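Local coordinates for protein esterase (Xanthomonas oryzae pv. oryzae, PDB 3H2G) that acts as a virulence esterase of the alpha/beta-hydrolase type, degrading the rice cell wall during infection by the bacterium, at residues 328-334 with 359-365; 199-203 with 392-396; 208-214 with 342-347; 107-113 with 381-386. One frame throughout, in Å; residues are numbered along the deposited sequence.

Interaction 1 (328-334 with 359-365); sequences TLLCGSS and VALVDTG
Leu330 is held through both its N and its O by strand 359-363. Its N donates to Ala360 O at 2.9 Å, and its O accepts from Val362 N at 3.0 Å. Thr328 O takes Ala360 N, and Gly332 O takes Thr364 N at 2.8 Å. The bond from Gly332 N to Val362 O is longer, 3.3 Å.

Side chains pair on both faces of the sheet. On one face CG1 of Val359 packs on CG of Leu330 at 3.6 Å, and CD1 of Leu361 comes close to Leu330 O. On the other, CG1 of Val362 lies against CB and SG of Cys331, with SG 3.5 Å from that CG1. CG1 sits there because chi1 of Val362 is 58°, between the backbone N and the carbonyl carbon.

The two strands run parallel and are joined by helix 342-353, a beta-alpha-beta crossover. They form one end of the central alpha/beta-hydrolase sheet, where 359-363 is the outermost strand.

At the end of its strand, Asp363 holds two backbone amides through OD1, from opposite faces of its carboxylate. Ser334 N is 3.0 Å from Asp363 OD1, and Gly365 N, 2.7 Å from the same Asp363 OD1, closes an Asx turn. This ties the two loops together.

In the second shell, helix 342-353 lies over Val359 and Leu361. Helix 376-396 lies over Leu329 and Val362, and its Cys384 forms a disulfide with Cys331. Ser333 OG bonds to Asn335 N, next to Asp336 of a probable Ser-His-Asp triad.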
loop_
_atom_site.group_PDB
_atom_site.type_symbol
_atom_site.label_atom_id
_atom_site.label_comp_id
_atom_site.label_asym_id
_atom_site.label_seq_id
_atom_site.Cartn_x
_atom_site.Cartn_y
_atom_site.Cartn_z
ATOM N N THR A 328 0.100 -5.882 -16.402
ATOM C CA THR A 328 0.072 -5.986 -14.950
ATOM C C THR A 328 0.463 -7.362 -14.440
ATOM O O THR A 328 0.149 -8.378 -15.057
ATOM C CB THR A 328 -1.344 -5.648 -14.435
ATOM O OG1 THR A 328 -1.753 -4.387 -14.976
ATOM C CG2 THR A 328 -1.373 -5.568 -12.913
ATOM N N LEU A 329 1.155 -7.384 -13.306
ATOM C CA LEU A 329 1.575 -8.632 -12.690
ATOM C C LEU A 329 1.240 -8.599 -11.206
ATOM O O LEU A 329 1.837 -7.847 -10.438
ATOM C CB LEU A 329 3.082 -8.850 -12.871
ATOM C CG LEU A 329 3.642 -10.144 -12.262
ATOM C CD1 LEU A 329 2.872 -11.350 -12.803
ATOM C CD2 LEU A 329 5.124 -10.262 -12.590
ATOM N N LEU A 330 0.261 -9.404 -10.811
ATOM C CA LEU A 330 -0.140 -9.474 -9.413
ATOM C C LEU A 330 0.735 -10.518 -8.737
ATOM O O LEU A 330 0.829 -11.651 -9.203
ATOM C CB LEU A 330 -1.616 -9.869 -9.309
ATOM C CG LEU A 330 -2.609 -8.999 -10.086
ATOM C CD1 LEU A 330 -4.022 -9.499 -9.837
ATOM C CD2 LEU A 330 -2.477 -7.545 -9.657
ATOM N N CYS A 331 1.388 -10.136 -7.648
ATOM C CA CYS A 331 2.260 -11.062 -6.940
ATOM C C CYS A 331 1.759 -11.286 -5.524
ATOM O O CYS A 331 1.181 -10.395 -4.903
ATOM C CB CYS A 331 3.690 -10.516 -6.909
ATOM S SG CYS A 331 4.974 -11.650 -6.275
ATOM N N GLY A 332 1.984 -12.494 -5.025
ATOM C CA GLY A 332 1.560 -12.833 -3.685
ATOM C C GLY A 332 2.049 -14.227 -3.360
ATOM O O GLY A 332 2.832 -14.801 -4.116
ATOM N N SER A 333 1.589 -14.770 -2.239
ATOM C CA SER A 333 1.989 -16.105 -1.820
ATOM C C SER A 333 0.784 -16.910 -1.357
ATOM O O SER A 333 -0.076 -16.397 -0.638
ATOM C CB SER A 333 3.007 -16.014 -0.679
ATOM O OG SER A 333 3.198 -17.281 -0.068
ATOM N N SER A 334 0.719 -18.171 -1.773
ATOM C CA SER A 334 -0.383 -19.032 -1.364
ATOM C C SER A 334 -0.235 -19.454 0.104
ATOM O O SER A 334 -1.063 -20.200 0.630
ATOM C CB SER A 334 -0.475 -20.258 -2.280
ATOM O OG SER A 334 0.791 -20.861 -2.471
ATOM N N VAL A 359 -3.481 -8.886 -17.381
ATOM C CA VAL A 359 -3.051 -9.220 -16.030
ATOM C C VAL A 359 -2.657 -10.674 -15.791
ATOM O O VAL A 359 -3.420 -11.595 -16.077
ATOM C CB VAL A 359 -4.146 -8.842 -15.007
ATOM C CG1 VAL A 359 -3.580 -8.899 -13.595
ATOM C CG2 VAL A 359 -4.694 -7.448 -15.321
ATOM N N ALA A 360 -1.458 -10.861 -15.249
ATOM C CA ALA A 360 -0.940 -12.187 -14.938
ATOM C C ALA A 360 -0.731 -12.303 -13.433
ATOM O O ALA A 360 -0.829 -11.318 -12.701
ATOM C CB ALA A 360 0.375 -12.426 -15.669
ATOM N N LEU A 361 -0.430 -13.510 -12.978
ATOM C CA LEU A 361 -0.219 -13.763 -11.563
ATOM C C LEU A 361 1.044 -14.580 -11.319
ATOM O O LEU A 361 1.402 -15.445 -12.117
ATOM C CB LEU A 361 -1.422 -14.519 -10.996
ATOM C CG LEU A 361 -1.298 -15.115 -9.593
ATOM C CD1 LEU A 361 -1.152 -14.000 -8.572
ATOM C CD2 LEU A 361 -2.523 -15.963 -9.289
ATOM N N VAL A 362 1.726 -14.289 -10.218
ATOM C CA VAL A 362 2.918 -15.039 -9.845
ATOM C C VAL A 362 2.801 -15.335 -8.352
ATOM O O VAL A 362 2.375 -14.482 -7.573
ATOM C CB VAL A 362 4.224 -14.264 -10.160
ATOM C CG1 VAL A 362 4.242 -12.924 -9.440
ATOM C CG2 VAL A 362 5.429 -15.111 -9.761
ATOM N N ASP A 363 3.161 -16.558 -7.973
ATOM C CA ASP A 363 3.070 -17.033 -6.593
ATOM C C ASP A 363 4.458 -17.332 -6.031
ATOM O O ASP A 363 5.203 -18.133 -6.596
ATOM C CB ASP A 363 2.196 -18.300 -6.578
ATOM C CG ASP A 363 1.975 -18.867 -5.183
ATOM O OD1 ASP A 363 2.500 -18.310 -4.200
ATOM O OD2 ASP A 363 1.263 -19.890 -5.078
ATOM N N THR A 364 4.800 -16.693 -4.916
ATOM C CA THR A 364 6.107 -16.893 -4.295
ATOM C C THR A 364 6.047 -17.827 -3.091
ATOM O O THR A 364 7.017 -17.939 -2.339
ATOM C CB THR A 364 6.718 -15.556 -3.839
ATOM O OG1 THR A 364 5.871 -14.952 -2.851
ATOM C CG2 THR A 364 6.866 -14.611 -5.025
ATOM N N GLY A 365 4.908 -18.492 -2.916
ATOM C CA GLY A 365 4.741 -19.407 -1.802
ATOM C C GLY A 365 5.602 -20.649 -1.916
ATOM O O GLY A 365 6.100 -20.974 -2.999
#

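Interaction 2 (199-203 with 392-396); sequences LVASA and LLDKQ
Apolar contacts carry most of this junction, and Ala201 is at its centre. Its CB touches three side chains of the helix end. CG of Leu392 and CD2 of Leu393 are each 4.0 Å from CB of Ala201, and CG of Gln396 is 3.9 Å from it. The small methyl lets the helix lie close, with the axes of segments 392-396 and 199-203 8.0 Å apart. CD2 of Leu393 also reaches CB of Ala203, more distantly, at 4.4 Å. Leu393 leans in by its end: chi1 of -52° sets CG opposite the carbonyl carbon; CD1 takes the extended position and the other branch, CD2, faces the strand. Val200 and Gln396 run alongside one another, heading opposite ways, with CG2 of Val200 3.9 Å from CB of Gln396.

Here the C-terminal helix 376-396 lies on one face of the central alpha/beta-hydrolase sheet. Segments 392-396 and 199-203 run nearly antiparallel, at 173°. Met171 of the adjacent strand 169-175 touches Val200, Ala201 and Leu393, and Pro327 touches Leu392 and Gln396.

Contacts with backbone carbonyls come next. CD2 of Leu392 rests 3.5 Å from Ser202 O, and CG of Gln396 lies 3.3 Å from Val200 O. Both carbons also touch CB of Ala201.

The side chain of Ser202 turns to the other face of the sheet. Its OG bonds there to Gln186 of helix 177-192.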
loop_
_atom_site.group_PDB
_atom_site.type_symbol
_atom_site.label_atom_id
_atom_site.label_comp_id
_atom_site.label_asym_id
_atom_site.label_seq_id
_atom_site.Cartn_x
_atom_site.Cartn_y
_atom_site.Cartn_z
ATOM N N LEU A 199 1.930 5.092 -18.329
ATOM C CA LEU A 199 1.988 3.872 -17.537
ATOM C C LEU A 199 2.327 2.656 -18.398
ATOM O O LEU A 199 1.577 2.302 -19.309
ATOM C CB LEU A 199 0.640 3.681 -16.837
ATOM C CG LEU A 199 0.504 2.670 -15.700
ATOM C CD1 LEU A 199 1.509 2.974 -14.593
ATOM C CD2 LEU A 199 -0.919 2.742 -15.160
ATOM N N VAL A 200 3.456 2.014 -18.106
ATOM C CA VAL A 200 3.886 0.852 -18.878
ATOM C C VAL A 200 3.926 -0.453 -18.087
ATOM O O VAL A 200 4.112 -1.522 -18.664
ATOM C CB VAL A 200 5.280 1.084 -19.501
ATOM C CG1 VAL A 200 5.229 2.260 -20.463
ATOM C CG2 VAL A 200 6.310 1.330 -18.407
ATOM N N ALA A 201 3.742 -0.369 -16.773
ATOM C CA ALA A 201 3.768 -1.561 -15.936
ATOM C C ALA A 201 3.186 -1.299 -14.554
ATOM O O ALA A 201 3.392 -0.235 -13.971
ATOM C CB ALA A 201 5.203 -2.072 -15.795
ATOM N N SER A 202 2.461 -2.284 -14.040
ATOM C CA SER A 202 1.859 -2.193 -12.716
ATOM C C SER A 202 2.062 -3.547 -12.049
ATOM O O SER A 202 1.764 -4.582 -12.644
ATOM C CB SER A 202 0.362 -1.895 -12.824
ATOM O OG SER A 202 -0.228 -1.817 -11.538
ATOM N N ALA A 203 2.575 -3.541 -10.823
ATOM C CA ALA A 203 2.811 -4.791 -10.106
ATOM C C ALA A 203 2.348 -4.742 -8.652
ATOM O O ALA A 203 3.166 -4.645 -7.731
ATOM C CB ALA A 203 4.302 -5.163 -10.171
ATOM N N LEU A 392 8.555 -8.314 -14.892
ATOM C CA LEU A 392 7.780 -7.290 -15.591
ATOM C C LEU A 392 8.429 -5.913 -15.703
ATOM O O LEU A 392 8.616 -5.407 -16.804
ATOM C CB LEU A 392 6.403 -7.120 -14.941
ATOM C CG LEU A 392 5.527 -6.012 -15.552
ATOM C CD1 LEU A 392 5.188 -6.360 -17.000
ATOM C CD2 LEU A 392 4.253 -5.843 -14.736
ATOM N N LEU A 393 8.752 -5.304 -14.565
ATOM C CA LEU A 393 9.332 -3.964 -14.562
ATOM C C LEU A 393 10.541 -3.788 -15.480
ATOM O O LEU A 393 10.557 -2.880 -16.311
ATOM C CB LEU A 393 9.702 -3.549 -13.134
ATOM C CG LEU A 393 8.613 -3.674 -12.060
ATOM C CD1 LEU A 393 9.132 -3.057 -10.767
ATOM C CD2 LEU A 393 7.329 -2.979 -12.497
ATOM N N ASP A 394 11.548 -4.648 -15.337
ATOM C CA ASP A 394 12.746 -4.541 -16.169
ATOM C C ASP A 394 12.416 -4.601 -17.656
ATOM O O ASP A 394 13.012 -3.888 -18.461
ATOM C CB ASP A 394 13.747 -5.662 -15.856
ATOM C CG ASP A 394 14.477 -5.458 -14.541
ATOM O OD1 ASP A 394 14.478 -4.328 -14.005
ATOM O OD2 ASP A 394 15.071 -6.440 -14.051
ATOM N N LYS A 395 11.462 -5.450 -18.017
ATOM C CA LYS A 395 11.081 -5.616 -19.415
ATOM C C LYS A 395 10.333 -4.426 -20.016
ATOM O O LYS A 395 10.295 -4.267 -21.237
ATOM C CB LYS A 395 10.252 -6.895 -19.563
ATOM C CG LYS A 395 11.005 -8.129 -19.073
ATOM C CD LYS A 395 10.227 -9.416 -19.291
ATOM C CE LYS A 395 11.021 -10.615 -18.793
ATOM N NZ LYS A 395 10.287 -11.896 -18.995
ATOM N N GLN A 396 9.757 -3.582 -19.165
ATOM C CA GLN A 396 9.006 -2.429 -19.649
ATOM C C GLN A 396 9.776 -1.112 -19.582
ATOM O O GLN A 396 9.261 -0.074 -19.996
ATOM C CB GLN A 396 7.693 -2.296 -18.874
ATOM C CG GLN A 396 6.767 -3.496 -19.032
ATOM C CD GLN A 396 6.328 -3.702 -20.473
ATOM O OE1 GLN A 396 5.560 -2.910 -21.020
ATOM N NE2 GLN A 396 6.826 -4.762 -21.097
#

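Interaction 3 (208-214 with 342-347); sequences PYALEQT and KNAQTA
The start of helix 211-218 is fastened to helix 342-353 by one asparagine. Ala210 occupies the N-cap position of the first helix and is also the centre of an inverse gamma turn. Its N donates to Asn343 OD1 at 3.0 Å, in the carbonyl plane and on a lone pair. The N-H is bent from a straight line, at 140°. The other end of the amide, Asn343 ND2, makes a weak bond of 2.9 Å to Thr214 OG1 and a further bond to Pro340 O. The side chains of Asn343 and Thr214 cross at about a right angle. The bonds from Ala210 N and to Pro340 O hold the two ends of the amide.

Tyr209 lies alongside the second helix and meets it with its edge. CD2 of Tyr209 is 3.6 Å from Asn343 O, which is in the ring plane. CB of Ala347 approaches the same CD2 of Tyr209 obliquely, at 4.2 Å. CB of Ala210 is 4.1 Å from CG2 of Thr346.

Nearby, the extended Lys342 brings NZ to 3.6 Å from CG of Gln213. Asp217 of helix 211-218 receives both polar ends, by a salt bridge from Lys342 and a hydrogen bond from Gln213.

Around the contact, Leu330 of strand 328-332 touches Tyr209, Ala344 and Ala347. Helix 177-192 meets Pro208 and Tyr209, and helix 309-316 packs on Leu211 and Glu212.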
loop_
_atom_site.group_PDB
_atom_site.type_symbol
_atom_site.label_atom_id
_atom_site.label_comp_id
_atom_site.label_asym_id
_atom_site.label_seq_id
_atom_site.Cartn_x
_atom_site.Cartn_y
_atom_site.Cartn_z
ATOM N N PRO A 208 -5.524 -6.587 -1.136
ATOM C CA PRO A 208 -6.888 -7.108 -1.007
ATOM C C PRO A 208 -7.818 -6.489 -2.055
ATOM O O PRO A 208 -8.720 -5.732 -1.714
ATOM C CB PRO A 208 -7.262 -6.705 0.414
ATOM C CG PRO A 208 -6.600 -5.370 0.541
ATOM C CD PRO A 208 -5.234 -5.608 -0.072
ATOM N N TYR A 209 -7.587 -6.818 -3.327
ATOM C CA TYR A 209 -8.382 -6.279 -4.433
ATOM C C TYR A 209 -9.867 -6.601 -4.279
ATOM O O TYR A 209 -10.728 -5.780 -4.608
ATOM C CB TYR A 209 -7.852 -6.821 -5.765
ATOM C CG TYR A 209 -6.340 -6.918 -5.790
ATOM C CD1 TYR A 209 -5.546 -5.798 -5.547
ATOM C CD2 TYR A 209 -5.707 -8.148 -5.968
ATOM C CE1 TYR A 209 -4.160 -5.899 -5.468
ATOM C CE2 TYR A 209 -4.320 -8.264 -5.890
ATOM C CZ TYR A 209 -3.554 -7.138 -5.634
ATOM O OH TYR A 209 -2.192 -7.258 -5.491
ATOM N N ALA A 210 -10.162 -7.807 -3.804
ATOM C CA ALA A 210 -11.543 -8.212 -3.555
ATOM C C ALA A 210 -11.691 -7.913 -2.066
ATOM O O ALA A 210 -11.783 -8.815 -1.231
ATOM C CB ALA A 210 -11.721 -9.703 -3.835
ATOM N N LEU A 211 -11.686 -6.619 -1.756
ATOM C CA LEU A 211 -11.748 -6.122 -0.386
ATOM C C LEU A 211 -12.886 -6.661 0.463
ATOM O O LEU A 211 -12.651 -7.232 1.527
ATOM C CB LEU A 211 -11.782 -4.589 -0.394
ATOM C CG LEU A 211 -11.647 -3.910 0.972
ATOM C CD1 LEU A 211 -10.346 -4.347 1.631
ATOM C CD2 LEU A 211 -11.674 -2.399 0.808
ATOM N N GLU A 212 -14.119 -6.473 0.004
ATOM C CA GLU A 212 -15.275 -6.953 0.755
ATOM C C GLU A 212 -15.226 -8.462 0.995
ATOM O O GLU A 212 -15.420 -8.926 2.122
ATOM C CB GLU A 212 -16.570 -6.590 0.018
ATOM C CG GLU A 212 -17.816 -7.225 0.624
ATOM C CD GLU A 212 -19.044 -7.045 -0.249
ATOM O OE1 GLU A 212 -18.879 -6.871 -1.474
ATOM O OE2 GLU A 212 -20.171 -7.094 0.284
ATOM N N GLN A 213 -14.957 -9.232 -0.057
ATOM C CA GLN A 213 -14.913 -10.687 0.077
ATOM C C GLN A 213 -13.768 -11.148 0.979
ATOM O O GLN A 213 -13.882 -12.164 1.666
ATOM C CB GLN A 213 -14.794 -11.352 -1.297
ATOM C CG GLN A 213 -15.066 -12.855 -1.270
ATOM C CD GLN A 213 -16.470 -13.179 -0.778
ATOM O OE1 GLN A 213 -17.458 -12.676 -1.313
ATOM N NE2 GLN A 213 -16.562 -14.022 0.243
ATOM N N THR A 214 -12.666 -10.403 0.976
ATOM C CA THR A 214 -11.519 -10.740 1.812
ATOM C C THR A 214 -11.910 -10.688 3.289
ATOM O O THR A 214 -11.532 -11.567 4.069
ATOM C CB THR A 214 -10.335 -9.772 1.557
ATOM O OG1 THR A 214 -9.765 -10.044 0.273
ATOM C CG2 THR A 214 -9.261 -9.934 2.616
ATOM N N LYS A 342 -6.337 -15.541 -3.148
ATOM C CA LYS A 342 -7.639 -15.615 -3.802
ATOM C C LYS A 342 -7.975 -14.236 -4.371
ATOM O O LYS A 342 -8.691 -14.117 -5.360
ATOM C CB LYS A 342 -8.717 -16.026 -2.794
ATOM C CG LYS A 342 -10.138 -15.983 -3.348
ATOM C CD LYS A 342 -11.185 -16.195 -2.257
ATOM C CE LYS A 342 -12.600 -16.050 -2.829
ATOM N NZ LYS A 342 -13.664 -16.130 -1.793
ATOM N N ASN A 343 -7.449 -13.195 -3.731
ATOM C CA ASN A 343 -7.683 -11.823 -4.172
ATOM C C ASN A 343 -7.207 -11.602 -5.602
ATOM O O ASN A 343 -7.919 -11.012 -6.419
ATOM C CB ASN A 343 -6.971 -10.845 -3.235
ATOM C CG ASN A 343 -7.770 -10.557 -1.984
ATOM O OD1 ASN A 343 -8.748 -9.810 -2.022
ATOM N ND2 ASN A 343 -7.369 -11.159 -0.870
ATOM N N ALA A 344 -5.999 -12.069 -5.900
ATOM C CA ALA A 344 -5.428 -11.917 -7.237
ATOM C C ALA A 344 -6.177 -12.784 -8.247
ATOM O O ALA A 344 -6.437 -12.358 -9.374
ATOM C CB ALA A 344 -3.951 -12.294 -7.217
ATOM N N GLN A 345 -6.521 -14.001 -7.836
ATOM C CA GLN A 345 -7.245 -14.928 -8.700
ATOM C C GLN A 345 -8.618 -14.368 -9.049
ATOM O O GLN A 345 -9.049 -14.426 -10.204
ATOM C CB GLN A 345 -7.383 -16.287 -8.004
ATOM C CG GLN A 345 -6.058 -17.036 -7.883
ATOM C CD GLN A 345 -6.080 -18.135 -6.836
ATOM O OE1 GLN A 345 -5.191 -18.988 -6.801
ATOM N NE2 GLN A 345 -7.081 -18.111 -5.966
ATOM N N THR A 346 -9.297 -13.823 -8.046
ATOM C CA THR A 346 -10.616 -13.233 -8.236
ATOM C C THR A 346 -10.507 -12.020 -9.160
ATOM O O THR A 346 -11.311 -11.844 -10.073
ATOM C CB THR A 346 -11.221 -12.772 -6.887
ATOM O OG1 THR A 346 -11.434 -13.912 -6.044
ATOM C CG2 THR A 346 -12.547 -12.051 -7.109
ATOM N N ALA A 347 -9.504 -11.185 -8.918
ATOM C CA ALA A 347 -9.304 -9.994 -9.735
ATOM C C ALA A 347 -9.110 -10.356 -11.207
ATOM O O ALA A 347 -9.787 -9.819 -12.083
ATOM C CB ALA A 347 -8.102 -9.208 -9.226
#

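Interaction 4 (107-113 with 381-386); sequences DPLVTRL and KESCIV
Glu382 OE2 is gripped by an arginine and a water. Arg112 NE donates to Glu382 OE2 at 3.0 Å in an almost straight bond of 167°, the core of a salt bridge. Arg112 NH2 adds a weak bond of 3.4 Å to Glu382 OE2. Water 2 donates to the same oxygen and also hydrogen-bonds Thr111 OG1. OE2 lies at the edge of the guanidinium, in its plane, whereas NE meets the carboxylate from above. The two flat groups are turned 83° against each other.

One face of the guanidinium is met by CG2 of Val386, which is 3.7 Å from Arg112 NE. The bend of the Arg112 chain at chi2 brings NE back to Glu382 beside this methyl. Glu38 pairs with the NH1 end.

Ile385 fills the middle of the contact. Its CD1 lies 3.8 Å from CB of Pro108, and its CG2 packs 3.9 Å from CG of Leu113.

At the other end, Asp107 OD1 and Lys381 NZ form a long salt bridge of 3.8 Å. Water 1 sits between them, donating to OD1 and accepting from NZ. Asp107 also N-caps its own helix, since OD2 accepts from Leu109 N.

The two helix segments run 30° from parallel. Trp84 of strand 79-85 touches Leu109 and Ile385, so both helices pack against the central sheet, the layered build of an alpha/beta-hydrolase.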
loop_
_atom_site.group_PDB
_atom_site.type_symbol
_atom_site.label_atom_id
_atom_site.label_comp_id
_atom_site.label_asym_id
_atom_site.label_seq_id
_atom_site.Cartn_x
_atom_site.Cartn_y
_atom_site.Cartn_z
ATOM N N ASP A 107 16.275 -1.136 3.193
ATOM C CA ASP A 107 14.879 -1.219 2.767
ATOM C C ASP A 107 14.907 -1.692 1.321
ATOM O O ASP A 107 15.699 -1.193 0.517
ATOM C CB ASP A 107 14.207 0.155 2.839
ATOM C CG ASP A 107 12.710 0.083 2.582
ATOM O OD1 ASP A 107 11.954 -0.174 3.541
ATOM O OD2 ASP A 107 12.293 0.265 1.421
ATOM N N PRO A 108 14.043 -2.652 0.961
ATOM C CA PRO A 108 14.038 -3.145 -0.419
ATOM C C PRO A 108 13.805 -2.086 -1.499
ATOM O O PRO A 108 14.221 -2.269 -2.643
ATOM C CB PRO A 108 12.962 -4.233 -0.397
ATOM C CG PRO A 108 12.025 -3.766 0.675
ATOM C CD PRO A 108 12.967 -3.279 1.752
ATOM N N LEU A 109 13.146 -0.983 -1.157
ATOM C CA LEU A 109 12.928 0.057 -2.159
ATOM C C LEU A 109 14.281 0.615 -2.579
ATOM O O LEU A 109 14.485 0.982 -3.735
ATOM C CB LEU A 109 12.052 1.184 -1.609
ATOM C CG LEU A 109 10.595 0.825 -1.301
ATOM C CD1 LEU A 109 9.846 2.093 -0.926
ATOM C CD2 LEU A 109 9.948 0.158 -2.511
ATOM N N VAL A 110 15.209 0.672 -1.631
ATOM C CA VAL A 110 16.551 1.167 -1.913
ATOM C C VAL A 110 17.426 0.090 -2.552
ATOM O O VAL A 110 18.000 0.292 -3.621
ATOM C CB VAL A 110 17.263 1.643 -0.621
ATOM C CG1 VAL A 110 18.737 1.927 -0.908
ATOM C CG2 VAL A 110 16.583 2.888 -0.076
ATOM N N THR A 111 17.512 -1.058 -1.891
ATOM C CA THR A 111 18.362 -2.154 -2.343
ATOM C C THR A 111 17.965 -2.914 -3.598
ATOM O O THR A 111 18.833 -3.420 -4.308
ATOM C CB THR A 111 18.563 -3.190 -1.211
ATOM O OG1 THR A 111 17.324 -3.857 -0.934
ATOM C CG2 THR A 111 19.041 -2.501 0.053
ATOM N N ARG A 112 16.670 -2.998 -3.887
ATOM C CA ARG A 112 16.224 -3.750 -5.057
ATOM C C ARG A 112 15.756 -2.923 -6.246
ATOM O O ARG A 112 15.845 -3.372 -7.384
ATOM C CB ARG A 112 15.085 -4.691 -4.662
ATOM C CG ARG A 112 15.404 -5.623 -3.515
ATOM C CD ARG A 112 16.471 -6.632 -3.892
ATOM N NE ARG A 112 16.674 -7.596 -2.815
ATOM C CZ ARG A 112 17.389 -8.709 -2.929
ATOM N NH1 ARG A 112 17.981 -9.008 -4.079
ATOM N NH2 ARG A 112 17.500 -9.531 -1.893
ATOM N N LEU A 113 15.248 -1.724 -5.985
ATOM C CA LEU A 113 14.721 -0.889 -7.058
ATOM C C LEU A 113 15.542 0.355 -7.397
ATOM O O LEU A 113 16.039 0.485 -8.518
ATOM C CB LEU A 113 13.278 -0.500 -6.718
ATOM C CG LEU A 113 12.314 -1.696 -6.634
ATOM C CD1 LEU A 113 10.970 -1.244 -6.094
ATOM C CD2 LEU A 113 12.154 -2.330 -8.016
ATOM N N LYS A 381 6.797 -9.037 0.670
ATOM C CA LYS A 381 7.261 -7.698 0.334
ATOM C C LYS A 381 8.539 -7.715 -0.499
ATOM O O LYS A 381 8.537 -7.256 -1.640
ATOM C CB LYS A 381 7.480 -6.859 1.594
ATOM C CG LYS A 381 7.804 -5.403 1.279
ATOM C CD LYS A 381 8.147 -4.630 2.540
ATOM C CE LYS A 381 8.515 -3.197 2.219
ATOM N NZ LYS A 381 8.971 -2.469 3.437
ATOM N N GLU A 382 9.628 -8.244 0.049
ATOM C CA GLU A 382 10.865 -8.267 -0.722
ATOM C C GLU A 382 10.883 -9.338 -1.804
ATOM O O GLU A 382 11.376 -9.095 -2.902
ATOM C CB GLU A 382 12.090 -8.432 0.183
ATOM C CG GLU A 382 13.396 -8.401 -0.612
ATOM C CD GLU A 382 14.631 -8.328 0.258
ATOM O OE1 GLU A 382 14.748 -9.146 1.195
ATOM O OE2 GLU A 382 15.494 -7.460 -0.006
ATOM N N SER A 383 10.343 -10.520 -1.507
ATOM C CA SER A 383 10.320 -11.603 -2.490
ATOM C C SER A 383 9.601 -11.177 -3.766
ATOM O O SER A 383 10.083 -11.414 -4.877
ATOM C CB SER A 383 9.630 -12.841 -1.909
ATOM O OG SER A 383 10.407 -13.413 -0.872
ATOM N N CYS A 384 8.440 -10.556 -3.602
ATOM C CA CYS A 384 7.665 -10.096 -4.746
ATOM C C CYS A 384 8.296 -8.899 -5.443
ATOM O O CYS A 384 8.220 -8.783 -6.664
ATOM C CB CYS A 384 6.243 -9.749 -4.316
ATOM S SG CYS A 384 5.105 -11.167 -4.300
ATOM N N ILE A 385 8.904 -7.995 -4.677
ATOM C CA ILE A 385 9.551 -6.844 -5.299
ATOM C C ILE A 385 10.588 -7.379 -6.286
ATOM O O ILE A 385 10.677 -6.915 -7.424
ATOM C CB ILE A 385 10.252 -5.942 -4.250
ATOM C CG1 ILE A 385 9.210 -5.084 -3.526
ATOM C CG2 ILE A 385 11.291 -5.052 -4.925
ATOM C CD1 ILE A 385 9.772 -4.259 -2.384
ATOM N N VAL A 386 11.360 -8.368 -5.847
ATOM C CA VAL A 386 12.384 -8.959 -6.699
ATOM C C VAL A 386 11.769 -9.640 -7.919
ATOM O O VAL A 386 12.206 -9.415 -9.045
ATOM C CB VAL A 386 13.236 -9.982 -5.913
ATOM C CG1 VAL A 386 14.159 -10.744 -6.858
ATOM C CG2 VAL A 386 14.055 -9.257 -4.855
HETATM O O HOH W 1 9.477 -0.306 2.031
HETATM O O HOH W 2 17.087 -5.496 1.255
#

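Interactions 1, 2 and 4 meet around helix 376-396 and the central sheet. Interactions 2 and 4 both use that helix, with centres about 15 Å apart. Interaction 1 touches both. Its strand 328-332 neighbours strand 198-205 of interaction 2, and the Cys331-Cys384 disulfide ties it to interaction 4. Interaction 3 brings in helix 342-353, the crossover between the two strands of interaction 1; their centres are about 13 Å apart. Interactions 3 and 4 lie farthest apart, about 23 Å between centres. Along the chain, interaction 1 is nested within the loops closed by interactions 2 and 4. The C-terminal helix thus fastens early and late parts of one fold together.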